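Local coordinates for protein dihydrofolate reductase (Enterococcus faecalis, PDB 4M7U) that probably catalyses the NADPH-dependent reduction of 7,8-dihydrofolate to tetrahydrofolate, which feeds the synthesis of glycine, purines and DNA precursors, at residues A[23-28]-A[131-136]. Residues are numbered along the deposited sequence; the frame is centred on the assembly and turned at random.
With NAP (NADP nicotinamide-adenine-dinucleotide phosphate), chain B.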
loop_
_atom_site.group_PDB
_atom_site.type_symbol
_atom_site.label_atom_id
_atom_site.label_comp_id
_atom_site.label_asym_id
_atom_site.label_seq_id
_atom_site.Cartn_x
_atom_site.Cartn_y
_atom_site.Cartn_z
ATOM N N GLY A 23 10.474 -1.047 5.137
ATOM C CA GLY A 23 11.424 -0.259 4.375
ATOM C C GLY A 23 12.709 0.089 5.109
ATOM O O GLY A 23 12.802 -0.024 6.342
ATOM N N LYS A 24 13.705 0.499 4.331
ATOM C CA LYS A 24 14.987 0.971 4.843
ATOM C C LYS A 24 15.537 2.053 3.917
ATOM O O LYS A 24 15.775 1.781 2.730
ATOM C CB LYS A 24 15.991 -0.174 4.894
ATOM C CG LYS A 24 17.421 0.291 5.157
ATOM C CD LYS A 24 18.400 -0.867 5.188
ATOM C CE LYS A 24 19.708 -0.484 5.915
ATOM N NZ LYS A 24 20.485 0.616 5.261
ATOM N N GLU A 25 15.754 3.257 4.455
ATOM C CA GLU A 25 16.294 4.384 3.679
ATOM C C GLU A 25 15.477 4.577 2.393
ATOM O O GLU A 25 16.029 4.598 1.282
ATOM C CB GLU A 25 17.783 4.169 3.358
ATOM C CG GLU A 25 18.743 4.474 4.510
ATOM C CD GLU A 25 20.022 3.635 4.447
ATOM O OE1 GLU A 25 20.013 2.573 3.781
ATOM O OE2 GLU A 25 21.038 4.030 5.064
ATOM N N GLY A 26 14.156 4.675 2.560
ATOM C CA GLY A 26 13.235 4.845 1.450
ATOM C C GLY A 26 12.909 3.611 0.613
ATOM O O GLY A 26 11.837 3.549 0.002
ATOM N N LYS A 27 13.816 2.634 0.591
ATOM C CA LYS A 27 13.731 1.498 -0.328
ATOM C C LYS A 27 13.260 0.204 0.346
ATOM O O LYS A 27 13.070 0.164 1.566
ATOM C CB LYS A 27 15.108 1.265 -0.961
ATOM C CG LYS A 27 15.695 2.491 -1.658
ATOM C CD LYS A 27 17.229 2.420 -1.765
ATOM C CE LYS A 27 17.702 1.171 -2.508
ATOM N NZ LYS A 27 19.172 1.183 -2.761
ATOM N N LEU A 28 13.078 -0.851 -0.450
ATOM C CA LEU A 28 12.776 -2.181 0.086
ATOM C C LEU A 28 14.058 -2.902 0.496
ATOM O O LEU A 28 15.029 -2.920 -0.260
ATOM C CB LEU A 28 12.042 -3.033 -0.947
ATOM C CG LEU A 28 10.565 -2.727 -1.148
ATOM C CD1 LEU A 28 9.958 -3.689 -2.162
ATOM C CD2 LEU A 28 9.838 -2.798 0.187
ATOM N N GLU A 131 17.283 -5.860 7.899
ATOM C CA GLU A 131 17.563 -4.611 8.602
ATOM C C GLU A 131 16.768 -3.518 7.917
ATOM O O GLU A 131 16.808 -3.385 6.687
ATOM C CB GLU A 131 19.066 -4.274 8.570
ATOM C CG GLU A 131 19.916 -5.148 9.493
ATOM C CD GLU A 131 21.405 -4.789 9.491
ATOM O OE1 GLU A 131 21.803 -3.742 8.916
ATOM O OE2 GLU A 131 22.180 -5.574 10.082
ATOM N N GLY A 132 16.026 -2.755 8.710
ATOM C CA GLY A 132 15.260 -1.645 8.186
ATOM C C GLY A 132 15.043 -0.602 9.261
ATOM O O GLY A 132 15.374 -0.834 10.433
ATOM N N ASP A 133 14.475 0.540 8.873
ATOM C CA ASP A 133 14.262 1.635 9.808
ATOM C C ASP A 133 12.784 2.020 9.870
ATOM O O ASP A 133 12.393 2.852 10.690
ATOM C CB ASP A 133 15.102 2.843 9.399
ATOM C CG ASP A 133 14.888 3.223 7.941
ATOM O OD1 ASP A 133 13.729 3.157 7.489
ATOM O OD2 ASP A 133 15.871 3.563 7.240
ATOM N N THR A 134 11.969 1.415 9.005
ATOM C CA THR A 134 10.544 1.745 8.933
ATOM C C THR A 134 9.659 0.506 9.070
ATOM O O THR A 134 9.817 -0.479 8.339
ATOM C CB THR A 134 10.196 2.438 7.606
ATOM O OG1 THR A 134 11.141 3.487 7.345
ATOM C CG2 THR A 134 8.777 3.012 7.662
ATOM N N PHE A 135 8.708 0.574 9.989
ATOM C CA PHE A 135 7.916 -0.579 10.356
ATOM C C PHE A 135 6.455 -0.361 10.048
ATOM O O PHE A 135 5.970 0.777 10.070
ATOM C CB PHE A 135 8.090 -0.849 11.853
ATOM C CG PHE A 135 9.499 -1.194 12.228
ATOM C CD1 PHE A 135 10.463 -0.204 12.343
ATOM C CD2 PHE A 135 9.870 -2.514 12.433
ATOM C CE1 PHE A 135 11.777 -0.522 12.667
ATOM C CE2 PHE A 135 11.180 -2.839 12.761
ATOM C CZ PHE A 135 12.134 -1.843 12.876
ATOM N N PHE A 136 5.749 -1.450 9.762
ATOM C CA PHE A 136 4.310 -1.360 9.668
ATOM C C PHE A 136 3.792 -0.872 11.015
ATOM O O PHE A 136 4.243 -1.337 12.058
ATOM C CB PHE A 136 3.686 -2.702 9.302
ATOM C CG PHE A 136 2.248 -2.584 8.966
ATOM C CD1 PHE A 136 1.862 -2.100 7.726
ATOM C CD2 PHE A 136 1.281 -2.879 9.910
ATOM C CE1 PHE A 136 0.528 -1.945 7.420
ATOM C CE2 PHE A 136 -0.049 -2.736 9.613
ATOM C CZ PHE A 136 -0.428 -2.263 8.363
HETATM P PA NAP B . 5.448 7.818 4.296
HETATM O O1A NAP B . 4.144 7.363 5.021
HETATM O O2A NAP B . 5.643 7.105 2.971
HETATM O O5B NAP B . 5.355 9.347 3.974
HETATM C C5B NAP B . 5.174 10.272 5.007
HETATM C C4B NAP B . 4.838 11.625 4.465
HETATM O O4B NAP B . 3.617 11.683 3.600
HETATM C C3B NAP B . 4.813 12.847 5.351
HETATM O O3B NAP B . 5.960 13.315 5.955
HETATM C C2B NAP B . 4.001 13.792 4.546
HETATM O O2B NAP B . 4.611 14.555 3.571
HETATM C C1B NAP B . 2.886 12.834 4.186
HETATM N N9A NAP B . 1.542 12.657 4.643
HETATM C C8A NAP B . 1.108 11.582 5.303
HETATM N N7A NAP B . -0.222 11.861 5.732
HETATM C C5A NAP B . -0.546 13.157 5.328
HETATM C C6A NAP B . -1.710 13.919 5.492
HETATM N N6A NAP B . -2.838 13.360 6.189
HETATM N N1A NAP B . -1.739 15.150 4.989
HETATM C C2A NAP B . -0.664 15.676 4.317
HETATM N N3A NAP B . 0.495 14.921 4.154
HETATM C C4A NAP B . 0.517 13.680 4.666
HETATM O O3 NAP B . 6.724 7.638 5.213
HETATM P PN NAP B . 6.875 6.593 6.397
HETATM O O1N NAP B . 5.957 7.012 7.588
HETATM O O2N NAP B . 6.537 5.180 5.973
HETATM O O5D NAP B . 8.412 6.634 6.772
HETATM C C5D NAP B . 9.309 6.983 5.745
HETATM C C4D NAP B . 10.605 7.670 6.134
HETATM O O4D NAP B . 10.855 8.008 7.556
HETATM C C3D NAP B . 11.939 7.205 5.550
HETATM O O3D NAP B . 12.594 7.988 4.702
HETATM C C2D NAP B . 12.720 6.699 6.730
HETATM O O2D NAP B . 14.094 6.589 6.685
HETATM C C1D NAP B . 12.097 7.334 7.956
HETATM N N1N NAP B . 12.258 6.891 9.319
HETATM C C2N NAP B . 13.498 6.822 10.075
HETATM C C3N NAP B . 13.479 6.442 11.561
HETATM C C7N NAP B . 14.555 7.022 12.406
HETATM O O7N NAP B . 14.902 8.176 12.193
HETATM N N7N NAP B . 15.425 6.153 13.129
HETATM C C4N NAP B . 12.225 5.785 12.189
HETATM C C5N NAP B . 11.035 5.628 11.204
HETATM C C6N NAP B . 11.151 6.062 9.731
HETATM P P2B NAP B . 5.232 15.933 4.003
HETATM O O1X NAP B . 6.339 15.685 5.080
HETATM O O2X NAP B . 5.895 16.570 2.743
HETATM O O3X NAP B . 4.137 16.804 4.574
HETATM O O HOH W 1 13.490 4.085 4.841
#
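The side chain of Lys-24 lies over the backbone of Glu-131 and Gly-132: its CB packs on Gly-132 CA, and CD rests 3.3 Å from Glu-131 O. CG stands anti to the backbone N (chi1 169°), which carries the methylenes along this backbone; a bend at the last torsion then brings NZ to 2.5 Å from Glu-25 OE1, a salt bridge whose modelled length is doubtful. Asp-133 crosses Lys-24 and Glu-25 at about a right angle and receives the turn backbone: Glu-25 N donates to Asp-133 OD2 at 2.8 Å, on the syn side and 20° out of the carboxylate plane. At the other oxygen, Thr-134 OG1 donates to Asp-133 OD1 at 2.6 Å, nearly along the carboxylate C-O axis. With both oxygens engaged, the carboxylate is probably held in its rotation. The backbones pair as the short antiparallel strands 21-23 and 134-135, with a classic beta bulge where Asp-133 and Thr-134 both face Gly-23. Gly-23 O accepts from both amides, Asp-133 N in the carbonyl plane and Thr-134 N from 38° above it, while Gly-23 N gives only a weak bond back to Thr-134 O. Past the bulge, Lys-24 to Lys-27 form a type I' turn, part of the loop that in dihydrofolate reductases borders the active site. The bulged segment 131-136 faces the nicotinamide half of NADP: Asp-133 O approaches C5N of the ring at 3.1 Å, and Thr-134 OG1 lies 3.5 Å from C6N.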